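Local coordinates for protein lasso peptide isopeptidase AtxE2 (PDB 5TXE) that hydrolyses the isopeptide bond of the lasso peptides astexin-2 and astexin-3, recognising their knotted shape and turning them into linear peptides, at residues I49-A54 / N127-P132; T58-L63 / I362-S367; C354-K359 / L377-G382. The protein carries 1 engineered substitution. One frame throughout, in Å; residues are numbered along the deposited sequence.

Contact 1. Residues I49-A54 / N127-P132; sequences IGTMSA and NLTIQP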
ATOM      1  N   ILE A  49       2.567   9.906   7.256  1.00 27.36           N
ATOM      2  CA  ILE A  49       1.304  10.059   7.950  1.00 27.10           C
ATOM      3  C   ILE A  49       0.349   9.010   7.442  1.00 26.78           C
ATOM      4  O   ILE A  49       0.086   8.942   6.233  1.00 30.87           O
ATOM      5  CB  ILE A  49       0.694  11.439   7.640  1.00 29.57           C
ATOM      6  CG1 ILE A  49       1.589  12.544   8.180  1.00 30.24           C
ATOM      7  CG2 ILE A  49      -0.687  11.546   8.245  1.00 32.61           C
ATOM      8  CD1 ILE A  49       1.304  13.918   7.595  1.00 30.61           C
ATOM      9  N   GLY A  50      -0.106   8.135   8.325  1.00 26.04           N
ATOM     10  CA  GLY A  50      -1.022   7.035   7.933  1.00 29.34           C
ATOM     11  C   GLY A  50      -0.324   5.829   7.294  1.00 31.15           C
ATOM     12  O   GLY A  50       0.882   5.781   7.179  1.00 31.43           O
ATOM     13  N   THR A  51      -1.101   4.852   6.860  1.00 29.66           N
ATOM     14  CA  THR A  51      -0.546   3.619   6.318  1.00 27.42           C
ATOM     15  C   THR A  51       0.251   3.901   5.064  1.00 29.92           C
ATOM     16  O   THR A  51       0.056   4.923   4.349  1.00 30.86           O
ATOM     17  CB  THR A  51      -1.683   2.547   6.103  1.00 29.16           C
ATOM     18  OG1 THR A  51      -1.152   1.264   5.831  1.00 27.22           O
ATOM     19  CG2 THR A  51      -2.638   2.922   4.993  1.00 26.95           C
ATOM     20  N   MET A  52       1.104   2.949   4.760  1.00 28.50           N
ATOM     21  CA  MET A  52       2.053   3.089   3.688  1.00 30.14           C
ATOM     22  C   MET A  52       1.412   3.508   2.386  1.00 26.84           C
ATOM     23  O   MET A  52       1.863   4.437   1.759  1.00 27.52           O
ATOM     24  CB  MET A  52       2.796   1.779   3.440  1.00 32.80           C
ATOM     25  CG  MET A  52       3.668   1.401   4.632  1.00 46.14           C
ATOM     26  SD  MET A  52       4.762  -0.009   4.266  1.00 53.74           S
ATOM     27  CE  MET A  52       5.039   0.258   2.495  1.00 38.03           C
ATOM     28  N   SER A  53       0.381   2.801   1.989  1.00 27.30           N
ATOM     29  CA  SER A  53      -0.244   3.037   0.718  1.00 32.57           C
ATOM     30  C   SER A  53      -1.602   3.625   0.975  1.00 30.02           C
ATOM     31  O   SER A  53      -2.505   2.930   1.348  1.00 38.45           O
ATOM     32  CB  SER A  53      -0.368   1.726  -0.059  1.00 34.17           C
ATOM     33  OG  SER A  53      -1.171   1.925  -1.201  1.00 40.34           O
ATOM     34  N   ALA A  54      -1.736   4.925   0.793  1.00 32.27           N
ATOM     35  CA  ALA A  54      -2.938   5.616   1.172  1.00 32.89           C
ATOM     36  C   ALA A  54      -3.645   6.145  -0.047  1.00 33.36           C
ATOM     37  O   ALA A  54      -3.014   6.532  -1.008  1.00 30.11           O
ATOM     38  CB  ALA A  54      -2.587   6.775   2.059  1.00 34.50           C
ATOM     39  N   ASN A 127       1.419  -0.694   8.497  1.00 23.44           N
ATOM     40  CA  ASN A 127       0.818  -0.115   9.704  1.00 26.05           C
ATOM     41  C   ASN A 127      -0.628   0.282   9.575  1.00 22.50           C
ATOM     42  O   ASN A 127      -1.100   0.768   8.525  1.00 26.94           O
ATOM     43  CB  ASN A 127       1.654   1.103  10.152  1.00 29.62           C
ATOM     44  CG  ASN A 127       1.777   2.179   9.073  1.00 30.11           C
ATOM     45  OD1 ASN A 127       2.006   1.905   7.871  1.00 33.22           O
ATOM     46  ND2 ASN A 127       1.634   3.405   9.498  1.00 35.63           N
ATOM     47  N   LEU A 128      -1.345   0.098  10.655  1.00 22.95           N
ATOM     48  CA  LEU A 128      -2.747   0.548  10.745  1.00 23.47           C
ATOM     49  C   LEU A 128      -2.784   2.044  10.770  1.00 22.82           C
ATOM     50  O   LEU A 128      -2.009   2.662  11.488  1.00 25.09           O
ATOM     51  CB  LEU A 128      -3.345   0.094  12.054  1.00 25.04           C
ATOM     52  CG  LEU A 128      -4.841   0.348  12.287  1.00 26.36           C
ATOM     53  CD1 LEU A 128      -5.708  -0.470  11.328  1.00 26.73           C
ATOM     54  CD2 LEU A 128      -5.210   0.020  13.723  1.00 23.41           C
ATOM     55  N   THR A 129      -3.635   2.629   9.946  1.00 22.71           N
ATOM     56  CA  THR A 129      -3.903   4.048   9.976  1.00 22.70           C
ATOM     57  C   THR A 129      -4.628   4.385  11.286  1.00 23.86           C
ATOM     58  O   THR A 129      -5.637   3.769  11.634  1.00 21.97           O
ATOM     59  CB  THR A 129      -4.773   4.468   8.797  1.00 23.38           C
ATOM     60  OG1 THR A 129      -4.034   4.333   7.602  1.00 24.71           O
ATOM     61  CG2 THR A 129      -5.125   5.968   8.884  1.00 27.24           C
ATOM     62  N   ILE A 130      -4.092   5.336  12.035  1.00 24.91           N
ATOM     63  CA  ILE A 130      -4.675   5.655  13.341  1.00 25.37           C
ATOM     64  C   ILE A 130      -5.492   6.948  13.145  1.00 28.52           C
ATOM     65  O   ILE A 130      -4.926   8.051  12.888  1.00 28.66           O
ATOM     66  CB  ILE A 130      -3.586   5.887  14.408  1.00 26.99           C
ATOM     67  CG1 ILE A 130      -2.670   4.659  14.553  1.00 26.46           C
ATOM     68  CG2 ILE A 130      -4.216   6.300  15.752  1.00 30.07           C
ATOM     69  CD1 ILE A 130      -3.417   3.419  15.026  1.00 29.23           C
ATOM     70  N   GLN A 131      -6.791   6.793  13.302  1.00 27.84           N
ATOM     71  CA  GLN A 131      -7.699   7.920  13.250  1.00 35.32           C
ATOM     72  C   GLN A 131      -8.084   8.376  14.650  1.00 28.35           C
ATOM     73  O   GLN A 131      -8.683   7.632  15.390  1.00 29.06           O
ATOM     74  CB  GLN A 131      -8.975   7.598  12.468  1.00 40.59           C
ATOM     75  CG  GLN A 131      -9.542   8.923  11.924  1.00 45.11           C
ATOM     76  CD  GLN A 131     -10.829   8.814  11.086  1.00 46.36           C
ATOM     77  OE1 GLN A 131     -11.560   7.792  11.092  1.00 40.87           O
ATOM     78  NE2 GLN A 131     -11.108   9.896  10.358  1.00 51.58           N
ATOM     79  N   PRO A 132      -7.685   9.568  15.014  1.00 26.79           N
ATOM     80  CA  PRO A 132      -8.034  10.096  16.312  1.00 31.36           C
ATOM     81  C   PRO A 132      -9.482  10.518  16.405  1.00 35.86           C
ATOM     82  O   PRO A 132      -9.974  11.166  15.483  1.00 40.56           O
ATOM     83  CB  PRO A 132      -7.177  11.354  16.443  1.00 30.83           C
ATOM     84  CG  PRO A 132      -6.483  11.534  15.179  1.00 31.03           C
ATOM     85  CD  PRO A 132      -6.867  10.479  14.213  1.00 27.79           C
TER
HETATM   86  O   HOH W   1       2.884   6.240   9.171  1.00 32.73           O
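Gly50, Thr51 and Met52 meet Asn127 and Thr129 where two irregular loops of the N-terminal beta-propeller domain come together, close to the catalytic centre. The lock is mostly polar and centres on Thr51, which uses both its hydroxyl and its backbone. Its OG1 gives a hydrogen bond of 2.7 Å to Asn127 O, lying in the plane of that carbonyl. The hydroxyl reaches it because OG1 stands opposite the backbone N of Thr51 (chi1 -168°). The same turn leaves CG2 3.3 Å from Thr129 OG1, the two threonine side chains crossing at about a right angle. That hydroxyl also takes the backbone hydrogen of Thr51, N to OG1 3.1 Å, with an angle of 151° at the hydrogen, so Thr51 is gripped by both its main chain and its side chain.

Asn127 folds back over its own backbone (chi1 58°), which carries the amide alongside Gly50 and Met52. Its ND2 makes a weak hydrogen bond to Gly50 O at 3.4 Å. A water spans the same pair: it donates to Gly50 O at 2.9 Å and accepts weakly from Asn127 ND2. On the other branch of the amide, OD1 packs against Met52 CG at 3.7 Å.

Arg372 binds the carbonyl oxygens of Ile49, Thr51 and Met52, tying the 49-54 loop to the last blade. Trp111 packs on Thr51, while strand 69-78 touches Asn127 through Arg75, and Ile130 lies against strands 69-78 and 83-92.

Contact 2. Residues T58-L63 / I362-S367; sequences TPLLSL and ICAQES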
ATOM      1  N   THR A  58      -8.556   6.903   2.824  1.00 32.69           N
ATOM      2  CA  THR A  58      -7.738   6.484   3.970  1.00 28.28           C
ATOM      3  C   THR A  58      -7.998   7.442   5.117  1.00 27.79           C
ATOM      4  O   THR A  58      -7.723   8.653   4.992  1.00 28.43           O
ATOM      5  CB  THR A  58      -6.242   6.508   3.606  1.00 27.74           C
ATOM      6  OG1 THR A  58      -5.966   5.536   2.583  1.00 26.72           O
ATOM      7  CG2 THR A  58      -5.411   6.213   4.858  1.00 29.73           C
ATOM      8  N   PRO A  59      -8.488   6.945   6.250  1.00 27.48           N
ATOM      9  CA  PRO A  59      -8.927   7.892   7.310  1.00 28.55           C
ATOM     10  C   PRO A  59      -7.807   8.425   8.213  1.00 28.83           C
ATOM     11  O   PRO A  59      -7.839   8.240   9.434  1.00 29.00           O
ATOM     12  CB  PRO A  59      -9.889   7.047   8.127  1.00 29.93           C
ATOM     13  CG  PRO A  59      -9.332   5.635   8.001  1.00 30.74           C
ATOM     14  CD  PRO A  59      -8.739   5.541   6.620  1.00 30.24           C
ATOM     15  N   LEU A  60      -6.842   9.089   7.617  1.00 27.75           N
ATOM     16  CA  LEU A  60      -5.571   9.380   8.295  1.00 31.02           C
ATOM     17  C   LEU A  60      -5.552  10.688   9.102  1.00 31.13           C
ATOM     18  O   LEU A  60      -4.525  11.020   9.741  1.00 27.21           O
ATOM     19  CB  LEU A  60      -4.384   9.334   7.302  1.00 27.03           C
ATOM     20  CG  LEU A  60      -4.523  10.007   5.965  1.00 27.81           C
ATOM     21  CD1 LEU A  60      -4.699  11.501   6.180  1.00 30.28           C
ATOM     22  CD2 LEU A  60      -3.292   9.756   5.088  1.00 27.84           C
ATOM     23  N   LEU A  61      -6.650  11.437   9.041  1.00 30.31           N
ATOM     24  CA  LEU A  61      -6.768  12.664   9.816  1.00 29.95           C
ATOM     25  C   LEU A  61      -8.180  12.842  10.293  1.00 30.87           C
ATOM     26  O   LEU A  61      -9.099  12.217   9.735  1.00 29.17           O
ATOM     27  CB  LEU A  61      -6.306  13.851   9.006  1.00 29.10           C
ATOM     28  CG  LEU A  61      -7.096  14.211   7.758  1.00 28.22           C
ATOM     29  CD1 LEU A  61      -8.310  15.068   8.084  1.00 30.05           C
ATOM     30  CD2 LEU A  61      -6.196  14.972   6.821  1.00 30.85           C
ATOM     31  N   SER A  62      -8.344  13.653  11.342  1.00 30.00           N
ATOM     32  CA  SER A  62      -9.631  13.956  11.849  1.00 33.27           C
ATOM     33  C   SER A  62      -9.745  15.413  12.238  1.00 34.63           C
ATOM     34  O   SER A  62      -8.891  15.942  12.940  1.00 38.14           O
ATOM     35  CB  SER A  62      -9.802  13.116  13.072  1.00 36.03           C
ATOM     36  OG  SER A  62     -11.103  13.259  13.617  1.00 47.40           O
ATOM     37  N   LEU A  63     -10.784  16.085  11.779  1.00 37.73           N
ATOM     38  CA  LEU A  63     -11.014  17.506  12.152  1.00 36.51           C
ATOM     39  C   LEU A  63     -11.759  17.584  13.439  1.00 32.78           C
ATOM     40  O   LEU A  63     -12.647  16.773  13.706  1.00 34.41           O
ATOM     41  CB  LEU A  63     -11.849  18.227  11.133  1.00 38.21           C
ATOM     42  CG  LEU A  63     -11.159  18.373   9.798  1.00 41.87           C
ATOM     43  CD1 LEU A  63     -12.103  19.038   8.809  1.00 41.08           C
ATOM     44  CD2 LEU A  63      -9.916  19.215   9.926  1.00 46.81           C
ATOM     45  N   ILE A 362      -9.406  19.940   4.035  1.00 32.98           N
ATOM     46  CA  ILE A 362      -8.109  19.622   4.608  1.00 34.77           C
ATOM     47  C   ILE A 362      -7.747  18.199   4.230  1.00 32.40           C
ATOM     48  O   ILE A 362      -8.493  17.268   4.558  1.00 33.66           O
ATOM     49  CB  ILE A 362      -8.153  19.755   6.123  1.00 37.81           C
ATOM     50  CG1 ILE A 362      -8.290  21.252   6.441  1.00 39.93           C
ATOM     51  CG2 ILE A 362      -6.826  19.379   6.751  1.00 35.01           C
ATOM     52  CD1 ILE A 362      -9.662  21.797   6.589  1.00 40.11           C
ATOM     53  N   CYS A 363      -6.606  18.048   3.592  1.00 30.28           N
ATOM     54  CA  CYS A 363      -6.174  16.774   2.995  1.00 36.93           C
ATOM     55  C   CYS A 363      -4.728  16.392   3.327  1.00 35.51           C
ATOM     56  O   CYS A 363      -3.878  17.263   3.529  1.00 31.83           O
ATOM     57  CB  CYS A 363      -6.214  16.894   1.472  1.00 38.40           C
ATOM     58  SG  CYS A 363      -7.822  17.333   0.816  1.00 46.19           S
ATOM     59  N   ALA A 364      -4.421  15.099   3.301  1.00 32.89           N
ATOM     60  CA  ALA A 364      -3.039  14.725   3.072  1.00 32.89           C
ATOM     61  C   ALA A 364      -2.813  14.769   1.578  1.00 29.84           C
ATOM     62  O   ALA A 364      -3.723  14.521   0.813  1.00 29.79           O
ATOM     63  CB  ALA A 364      -2.757  13.322   3.608  1.00 34.18           C
ATOM     64  N   GLN A 365      -1.579  15.024   1.152  1.00 30.65           N
ATOM     65  CA  GLN A 365      -1.273  15.135  -0.264  1.00 28.57           C
ATOM     66  C   GLN A 365       0.158  14.705  -0.504  1.00 26.70           C
ATOM     67  O   GLN A 365       1.026  14.877   0.370  1.00 28.88           O
ATOM     68  CB  GLN A 365      -1.425  16.588  -0.701  1.00 31.95           C
ATOM     69  CG  GLN A 365      -1.156  16.858  -2.183  1.00 29.39           C
ATOM     70  CD  GLN A 365       0.252  17.342  -2.475  1.00 32.59           C
ATOM     71  OE1 GLN A 365       0.898  17.989  -1.661  1.00 37.28           O
ATOM     72  NE2 GLN A 365       0.721  17.067  -3.678  1.00 32.47           N
ATOM     73  N   GLU A 366       0.407  14.138  -1.676  1.00 25.44           N
ATOM     74  CA  GLU A 366       1.757  13.778  -2.088  1.00 26.41           C
ATOM     75  C   GLU A 366       1.883  13.774  -3.587  1.00 27.97           C
ATOM     76  O   GLU A 366       0.887  13.681  -4.283  1.00 28.75           O
ATOM     77  CB  GLU A 366       2.167  12.409  -1.498  1.00 27.37           C
ATOM     78  CG  GLU A 366       1.259  11.295  -1.825  1.00 28.86           C
ATOM     79  CD  GLU A 366       1.782   9.965  -1.311  1.00 31.64           C
ATOM     80  OE1 GLU A 366       2.816   9.520  -1.864  1.00 30.15           O
ATOM     81  OE2 GLU A 366       1.133   9.341  -0.430  1.00 29.48           O
ATOM     82  N   SER A 367       3.112  13.929  -4.062  1.00 27.62           N
ATOM     83  CA  SER A 367       3.383  13.835  -5.462  1.00 28.23           C
ATOM     84  C   SER A 367       4.836  13.435  -5.621  1.00 27.16           C
ATOM     85  O   SER A 367       5.535  13.222  -4.629  1.00 29.82           O
ATOM     86  CB  SER A 367       3.045  15.159  -6.177  1.00 28.30           C
ATOM     87  OG  SER A 367       3.969  16.164  -5.848  1.00 28.92           O
TER
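Leu60, Leu61 and Leu63 lie against Ile362 and Ala364 at the closure of the beta-propeller, where the chain's first blade comes up beside its last. Strand 61-63 runs nearly antiparallel to strand 362-367, at 164°, but the axes come no closer than 8.6 Å. The two segments therefore share no hydrogen bond, and side chains fill the gap between them, as in the propeller of prolyl oligopeptidase, whose ring is not closed by a shared strand.

Contacts between apolar side chains hold both ends of the seam. At one end Leu63 CD2 rests on the branched carbon of Ile362, CD2 to CB 4.2 Å. At the other, Leu60 sets its fork astride the methyl of Ala364.

Between them, Leu61 packs largely on backbone. Its chi1 of 64° puts CG between the backbone N and the carbonyl carbon, and from there CD2 lies over the peptide joining Cys363 to Ala364, 3.9 Å from Ala364 N, and beside Ile362 O at 4.0 Å. Only at the margin does this methyl approach a side chain, that of Ile362.

One polar bond crosses between the blades: Glu355, on the strand next to 360-367, accepts the backbone N-H of Leu63 through OE1. Within the last blade, Glu366 holds Arg372 in a salt bridge. The closest touch in the seam remains the Leu60 fork, with CD1 3.7 Å and CD2 3.9 Å from Ala364 CB.

Contact 3. Residues C354-K359 / L377-G382; sequences CERQAK and LNLTSG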
ATOM      1  N   CYS A 354      -9.236  13.431   2.950  1.00 31.77           N
ATOM      2  CA  CYS A 354      -9.765  14.782   2.985  1.00 32.98           C
ATOM      3  C   CYS A 354     -11.050  14.880   3.801  1.00 32.27           C
ATOM      4  O   CYS A 354     -11.929  14.027   3.715  1.00 32.63           O
ATOM      5  CB  CYS A 354     -10.086  15.261   1.589  1.00 32.37           C
ATOM      6  SG  CYS A 354      -8.736  15.410   0.380  1.00 44.28           S
ATOM      7  N   GLU A 355     -11.154  15.940   4.572  1.00 33.04           N
ATOM      8  CA  GLU A 355     -12.370  16.283   5.312  1.00 33.17           C
ATOM      9  C   GLU A 355     -12.668  17.792   5.165  1.00 36.04           C
ATOM     10  O   GLU A 355     -11.728  18.639   5.016  1.00 30.73           O
ATOM     11  CB  GLU A 355     -12.211  15.941   6.786  1.00 37.40           C
ATOM     12  CG  GLU A 355     -12.216  14.430   7.067  1.00 39.08           C
ATOM     13  CD  GLU A 355     -12.326  14.108   8.566  1.00 43.22           C
ATOM     14  OE1 GLU A 355     -12.237  15.027   9.413  1.00 45.00           O
ATOM     15  OE2 GLU A 355     -12.475  12.921   8.914  1.00 47.89           O
ATOM     16  N   ARG A 356     -13.963  18.147   5.173  1.00 38.08           N
ATOM     17  CA  ARG A 356     -14.351  19.550   4.880  1.00 39.48           C
ATOM     18  C   ARG A 356     -14.578  20.363   6.133  1.00 37.63           C
ATOM     19  O   ARG A 356     -15.192  19.894   7.077  1.00 36.38           O
ATOM     20  CB  ARG A 356     -15.604  19.565   4.018  1.00 42.88           C
ATOM     21  CG  ARG A 356     -16.029  20.935   3.482  1.00 42.58           C
ATOM     22  CD  ARG A 356     -17.259  20.849   2.571  1.00 40.64           C
ATOM     23  NE  ARG A 356     -18.421  20.317   3.265  1.00 39.54           N
ATOM     24  CZ  ARG A 356     -19.138  21.007   4.144  1.00 39.83           C
ATOM     25  NH1 ARG A 356     -18.899  22.309   4.374  1.00 42.19           N
ATOM     26  NH2 ARG A 356     -20.132  20.410   4.755  1.00 43.12           N
ATOM     27  N   GLN A 357     -14.029  21.567   6.129  1.00 40.36           N
ATOM     28  CA  GLN A 357     -14.381  22.637   7.074  1.00 46.86           C
ATOM     29  C   GLN A 357     -14.852  23.859   6.250  1.00 39.46           C
ATOM     30  O   GLN A 357     -14.033  24.538   5.600  1.00 35.58           O
ATOM     31  CB  GLN A 357     -13.158  23.082   7.903  1.00 52.00           C
ATOM     32  CG  GLN A 357     -13.348  24.400   8.685  1.00 56.90           C
ATOM     33  CD  GLN A 357     -12.152  25.331   8.566  1.00 63.00           C
ATOM     34  OE1 GLN A 357     -11.790  25.757   7.464  1.00 78.69           O
ATOM     35  NE2 GLN A 357     -11.534  25.665   9.689  1.00 63.91           N
ATOM     36  N   ALA A 358     -16.138  24.168   6.368  1.00 39.23           N
ATOM     37  CA  ALA A 358     -16.771  25.242   5.612  1.00 41.07           C
ATOM     38  C   ALA A 358     -16.434  25.144   4.123  1.00 39.64           C
ATOM     39  O   ALA A 358     -16.826  24.163   3.486  1.00 41.49           O
ATOM     40  CB  ALA A 358     -16.377  26.598   6.186  1.00 41.65           C
ATOM     41  N   LYS A 359     -15.655  26.099   3.595  1.00 43.57           N
ATOM     42  CA  LYS A 359     -15.257  26.113   2.194  1.00 50.08           C
ATOM     43  C   LYS A 359     -13.768  25.761   1.935  1.00 49.71           C
ATOM     44  O   LYS A 359     -13.170  26.108   0.895  1.00 41.63           O
ATOM     45  CB  LYS A 359     -15.658  27.451   1.594  1.00 60.75           C
ATOM     46  CG  LYS A 359     -17.104  27.405   1.148  1.00 65.89           C
ATOM     47  CD  LYS A 359     -17.563  28.753   0.658  1.00 70.08           C
ATOM     48  CE  LYS A 359     -19.084  28.749   0.656  1.00 79.80           C
ATOM     49  NZ  LYS A 359     -19.647  30.087   0.367  1.00 72.83           N
ATOM     50  N   LEU A 377      -7.244  22.902   0.605  1.00 38.58           N
ATOM     51  CA  LEU A 377      -7.672  23.173  -0.742  1.00 42.80           C
ATOM     52  C   LEU A 377      -8.878  24.136  -0.656  1.00 43.87           C
ATOM     53  O   LEU A 377      -9.885  23.834  -0.018  1.00 45.76           O
ATOM     54  CB  LEU A 377      -8.041  21.858  -1.386  1.00 45.04           C
ATOM     55  CG  LEU A 377      -7.779  21.687  -2.873  1.00 57.29           C
ATOM     56  CD1 LEU A 377      -6.555  22.413  -3.373  1.00 61.23           C
ATOM     57  CD2 LEU A 377      -7.565  20.228  -3.170  1.00 61.55           C
ATOM     58  N   ASN A 378      -8.768  25.299  -1.282  1.00 41.98           N
ATOM     59  CA  ASN A 378      -9.875  26.257  -1.330  1.00 43.18           C
ATOM     60  C   ASN A 378     -10.990  25.777  -2.277  1.00 39.24           C
ATOM     61  O   ASN A 378     -10.778  25.588  -3.469  1.00 42.68           O
ATOM     62  CB  ASN A 378      -9.314  27.618  -1.734  1.00 45.70           C
ATOM     63  CG  ASN A 378     -10.361  28.728  -1.741  1.00 51.30           C
ATOM     64  OD1 ASN A 378     -11.493  28.569  -2.211  1.00 50.54           O
ATOM     65  ND2 ASN A 378      -9.954  29.880  -1.269  1.00 51.68           N
ATOM     66  N   LEU A 379     -12.186  25.575  -1.739  1.00 38.24           N
ATOM     67  CA  LEU A 379     -13.267  24.996  -2.526  1.00 45.20           C
ATOM     68  C   LEU A 379     -14.020  25.985  -3.464  1.00 50.26           C
ATOM     69  O   LEU A 379     -15.038  25.618  -4.074  1.00 57.89           O
ATOM     70  CB  LEU A 379     -14.266  24.308  -1.590  1.00 48.39           C
ATOM     71  CG  LEU A 379     -13.693  23.101  -0.858  1.00 45.11           C
ATOM     72  CD1 LEU A 379     -14.758  22.482   0.037  1.00 43.93           C
ATOM     73  CD2 LEU A 379     -13.166  22.088  -1.859  1.00 46.10           C
ATOM     74  N   THR A 380     -13.537  27.220  -3.549  1.00 49.59           N
ATOM     75  CA  THR A 380     -14.093  28.217  -4.435  1.00 52.41           C
ATOM     76  C   THR A 380     -13.134  28.393  -5.591  1.00 52.96           C
ATOM     77  O   THR A 380     -13.498  28.148  -6.737  1.00 50.89           O
ATOM     78  CB  THR A 380     -14.272  29.560  -3.712  1.00 55.70           C
ATOM     79  OG1 THR A 380     -15.181  29.393  -2.602  1.00 52.63           O
ATOM     80  CG2 THR A 380     -14.816  30.609  -4.702  1.00 58.05           C
ATOM     81  N   SER A 381     -11.895  28.778  -5.262  1.00 54.77           N
ATOM     82  CA  SER A 381     -10.841  28.995  -6.260  1.00 51.51           C
ATOM     83  C   SER A 381     -10.111  27.725  -6.699  1.00 53.86           C
ATOM     84  O   SER A 381      -9.499  27.705  -7.763  1.00 50.09           O
ATOM     85  CB  SER A 381      -9.818  29.956  -5.687  1.00 55.92           C
ATOM     86  OG  SER A 381      -9.029  29.331  -4.692  1.00 52.01           O
ATOM     87  N   GLY A 382     -10.126  26.682  -5.863  1.00 53.77           N
ATOM     88  CA  GLY A 382      -9.363  25.458  -6.164  1.00 53.97           C
ATOM     89  C   GLY A 382      -7.861  25.569  -5.861  1.00 50.79           C
ATOM     90  O   GLY A 382      -7.081  24.741  -6.280  1.00 50.00           O
TER
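With chi1 at -66°, Leu379 swings CG opposite its own carbonyl carbon, and CD1 comes to lie against Arg356, whose CG stands opposite its backbone N. Both belong to the last propeller blade, a four-stranded antiparallel sheet: 354-359 is the end of its outer strand with the turn into strand 360-367. Residues 377-382 are the end of strand 373-378 with the turn beyond.

The two side chains cross at about a right angle. Leu379 CD1 meets the aliphatic part of the arginine, 3.9 Å from Arg356 CD, while CB of Leu379 sits only 3.3 Å from Lys359 O. A bend at the third torsion of Arg356 turns its guanidinium back toward the turn at Ala358, where NH1 gives a hydrogen bond of 2.9 Å to Ala358 O. The acceptor lies in the guanidinium plane and the donor meets a carbonyl lone pair, which fixes how the flat group is turned. Tyr317, from the preceding blade, packs on Arg356, Lys359 and Leu379 alike.

The backbone link is Leu379 N to Lys359 O, 2.9 Å and nearly straight at 163°. It continues the antiparallel register two residues past the Leu377-Leu361 pair, beyond the strand ends. Lys359 then runs out extended, its CD brushing Thr380 OG1 at 4.1 Å.

An Asx turn starting at Asn378 shapes 377-382 around this bond. Asn378 OD1 accepts two backbone hydrogens, from Thr380 N at 2.8 Å in the carbonyl plane and from Ser381 N at 3.1 Å from above it.

In the fold
Of the three contacts, contact 1 lies near the catalytic centre, while contacts 2 and 3 lie away from it. In contact 1 the side chain of Met52 is about 9 Å from that of His638, which probably serves in the charge relay, and about 10 Å from that of Ala527, the engineered replacement of the nucleophile. Beside it, Ser53 touches the bound peptide. Contact 2 is centred about 10 Å from contact 1 and joined to it by a probable hydrogen bond, Gln131 NE2 to Leu61 O at 3.1 Å. The centre of contact 3 is about 13 Å from that of contact 2 and about 22 Å from that of contact 1. Contacts 2 and 3 share the last blade, stapled by the disulfide between Cys363 SG and Cys354 SG.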